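Local structure of uncharacterized protein (Pyrococcus abyssi, 5IFF) at residues A[93-96]-A[97-101]. The protein is a restriction DNA glycosylase, R.PabI, which probably excises adenine from its recognition sequence and also binds nonspecific double-stranded DNA as a tetramer. The protein carries 2 engineered substitutions. Residues are numbered along the deposited sequence; the frame is centred on the assembly and turned at random.
Sequences LLKF and ADDVK
F96 and V100, one helical turn apart, meet where a methyl group of the valine lies over a face of the phenylalanine ring. Starting at CB, which lies beside the A97 amide N, the F96 side chain swings CG anti to the backbone N (chi1 175°), which sends the ring outward from the helix, close enough to the next turn for V100 to reach over it. CG and CD2 pass the A97 N; farther out, CE2 and CZ reach V100, each 3.8 Å from its CG2. V100 CG2 stands 3.9 Å from the centroid of the F96 ring, 17° off its normal, a CH-pi contact for which valine offers an apolar methyl held near the backbone, beside its own N. K196, on helix 188-201, adds a cation-pi contact to the same ring, and Y119 of the second subunit packs on both F96 and V100.

This is the C-terminal end of helix 87-99, which packs on helices 188-201 and 203-216, the small side chain of buried A97 lying on V210 of the latter. A97 N still bonds L93 O at 3.0 Å and D98 N bonds L94 O at 3.1 Å, but D99 N divides weakly between K95 O and F96 O, V100 N reaches F96 O only weakly, and V100 is the first residue to leave helical angles. On the exposed side, polar D98 turns its carboxylate back along the helix, where a water donates to both L94 O (2.9 Å) and D98 OD1 (3.0 Å). K206 donates to A97 O and V100 O, satisfying carbonyls at the helix end.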
ATOM      1  N   LEU A  93      26.137  28.293 -12.427  1.00 30.73           N
ATOM      2  CA  LEU A  93      25.664  26.924 -12.341  1.00 29.34           C
ATOM      3  C   LEU A  93      25.590  26.261 -13.735  1.00 32.87           C
ATOM      4  O   LEU A  93      25.887  25.071 -13.882  1.00 30.57           O
ATOM      5  CB  LEU A  93      24.305  26.884 -11.670  1.00 31.68           C
ATOM      6  CG  LEU A  93      24.375  27.140 -10.170  1.00 36.19           C
ATOM      7  CD1 LEU A  93      23.010  27.550  -9.653  1.00 34.23           C
ATOM      8  CD2 LEU A  93      24.900  25.866  -9.525  1.00 36.64           C
ATOM      9  N   LEU A  94      25.155  27.020 -14.739  1.00 33.94           N
ATOM     10  CA  LEU A  94      25.124  26.469 -16.121  1.00 31.39           C
ATOM     11  C   LEU A  94      26.536  26.120 -16.599  1.00 34.36           C
ATOM     12  O   LEU A  94      26.747  25.076 -17.284  1.00 37.07           O
ATOM     13  CB  LEU A  94      24.435  27.448 -17.080  1.00 32.89           C
ATOM     14  CG  LEU A  94      22.921  27.634 -16.846  1.00 32.35           C
ATOM     15  CD1 LEU A  94      22.411  28.750 -17.789  1.00 36.87           C
ATOM     16  CD2 LEU A  94      22.174  26.351 -17.059  1.00 33.01           C
ATOM     17  N   LYS A  95      27.497  26.963 -16.245  1.00 34.40           N
ATOM     18  CA  LYS A  95      28.911  26.712 -16.547  1.00 40.65           C
ATOM     19  C   LYS A  95      29.439  25.437 -15.860  1.00 38.57           C
ATOM     20  O   LYS A  95      30.211  24.672 -16.439  1.00 39.12           O
ATOM     21  CB  LYS A  95      29.781  27.881 -16.108  1.00 49.65           C
ATOM     22  CG  LYS A  95      31.206  27.817 -16.678  1.00 65.35           C
ATOM     23  CD  LYS A  95      31.998  29.124 -16.431  1.00 78.76           C
ATOM     24  CE  LYS A  95      31.144  30.387 -16.623  1.00 78.17           C
ATOM     25  NZ  LYS A  95      31.917  31.604 -17.107  1.00 83.44           N
ATOM     26  N   PHE A  96      29.074  25.271 -14.602  1.00 34.77           N
ATOM     27  CA  PHE A  96      29.413  24.049 -13.860  1.00 38.95           C
ATOM     28  C   PHE A  96      28.869  22.799 -14.581  1.00 36.35           C
ATOM     29  O   PHE A  96      29.620  21.836 -14.848  1.00 35.67           O
ATOM     30  CB  PHE A  96      28.863  24.142 -12.431  1.00 38.25           C
ATOM     31  CG  PHE A  96      29.058  22.879 -11.607  1.00 34.75           C
ATOM     32  CD1 PHE A  96      30.320  22.538 -11.120  1.00 37.59           C
ATOM     33  CD2 PHE A  96      27.982  22.053 -11.331  1.00 33.43           C
ATOM     34  CE1 PHE A  96      30.512  21.382 -10.337  1.00 40.00           C
ATOM     35  CE2 PHE A  96      28.158  20.887 -10.556  1.00 37.47           C
ATOM     36  CZ  PHE A  96      29.440  20.558 -10.060  1.00 33.46           C
ATOM     37  N   ALA A  97      27.584  22.833 -14.928  1.00 32.92           N
ATOM     38  CA  ALA A  97      26.980  21.714 -15.630  1.00 35.67           C
ATOM     39  C   ALA A  97      27.684  21.398 -16.946  1.00 37.29           C
ATOM     40  O   ALA A  97      27.761  20.218 -17.321  1.00 36.42           O
ATOM     41  CB  ALA A  97      25.504  21.969 -15.865  1.00 30.10           C
ATOM     42  N   ASP A  98      28.206  22.419 -17.650  1.00 35.06           N
ATOM     43  CA  ASP A  98      28.951  22.184 -18.890  1.00 42.62           C
ATOM     44  C   ASP A  98      30.197  21.362 -18.656  1.00 44.36           C
ATOM     45  O   ASP A  98      30.614  20.591 -19.515  1.00 41.18           O
ATOM     46  CB  ASP A  98      29.361  23.510 -19.557  1.00 43.45           C
ATOM     47  CG  ASP A  98      28.187  24.218 -20.211  1.00 48.39           C
ATOM     48  OD1 ASP A  98      27.186  23.515 -20.505  1.00 52.75           O
ATOM     49  OD2 ASP A  98      28.260  25.452 -20.437  1.00 49.52           O
ATOM     50  N   ASP A  99      30.805  21.569 -17.504  1.00 47.39           N
ATOM     51  CA  ASP A  99      32.063  20.916 -17.140  1.00 53.50           C
ATOM     52  C   ASP A  99      31.868  19.468 -16.611  1.00 42.50           C
ATOM     53  O   ASP A  99      32.785  18.679 -16.583  1.00 44.93           O
ATOM     54  CB  ASP A  99      32.804  21.755 -16.075  1.00 57.45           C
ATOM     55  CG  ASP A  99      33.107  23.205 -16.538  1.00 84.28           C
ATOM     56  OD1 ASP A  99      33.237  23.463 -17.759  1.00 82.34           O
ATOM     57  OD2 ASP A  99      33.232  24.094 -15.663  1.00 80.45           O
ATOM     58  N   VAL A 100      30.675  19.138 -16.157  1.00 33.51           N
ATOM     59  CA  VAL A 100      30.430  17.807 -15.574  1.00 35.26           C
ATOM     60  C   VAL A 100      30.216  16.757 -16.685  1.00 39.54           C
ATOM     61  O   VAL A 100      29.267  16.913 -17.484  1.00 38.69           O
ATOM     62  CB  VAL A 100      29.206  17.859 -14.654  1.00 37.15           C
ATOM     63  CG1 VAL A 100      28.824  16.443 -14.137  1.00 32.68           C
ATOM     64  CG2 VAL A 100      29.493  18.803 -13.469  1.00 35.55           C
ATOM     65  N   LYS A 101      31.053  15.709 -16.733  1.00 38.18           N
ATOM     66  CA  LYS A 101      30.951  14.629 -17.756  1.00 42.92           C
ATOM     67  C   LYS A 101      30.991  13.235 -17.100  1.00 43.87           C
ATOM     68  O   LYS A 101      31.157  12.214 -17.760  1.00 46.82           O
ATOM     69  CB  LYS A 101      32.084  14.723 -18.779  1.00 47.01           C
ATOM     70  CG  LYS A 101      32.197  16.035 -19.537  1.00 53.87           C
ATOM     71  CD  LYS A 101      31.057  16.218 -20.518  1.00 60.26           C
ATOM     72  CE  LYS A 101      31.155  17.546 -21.232  1.00 67.17           C
ATOM     73  NZ  LYS A 101      29.902  17.843 -21.972  1.00 70.60           N
TER
HETATM   74  O   HOH W   1      24.666  23.980 -18.982  1.00 56.03           O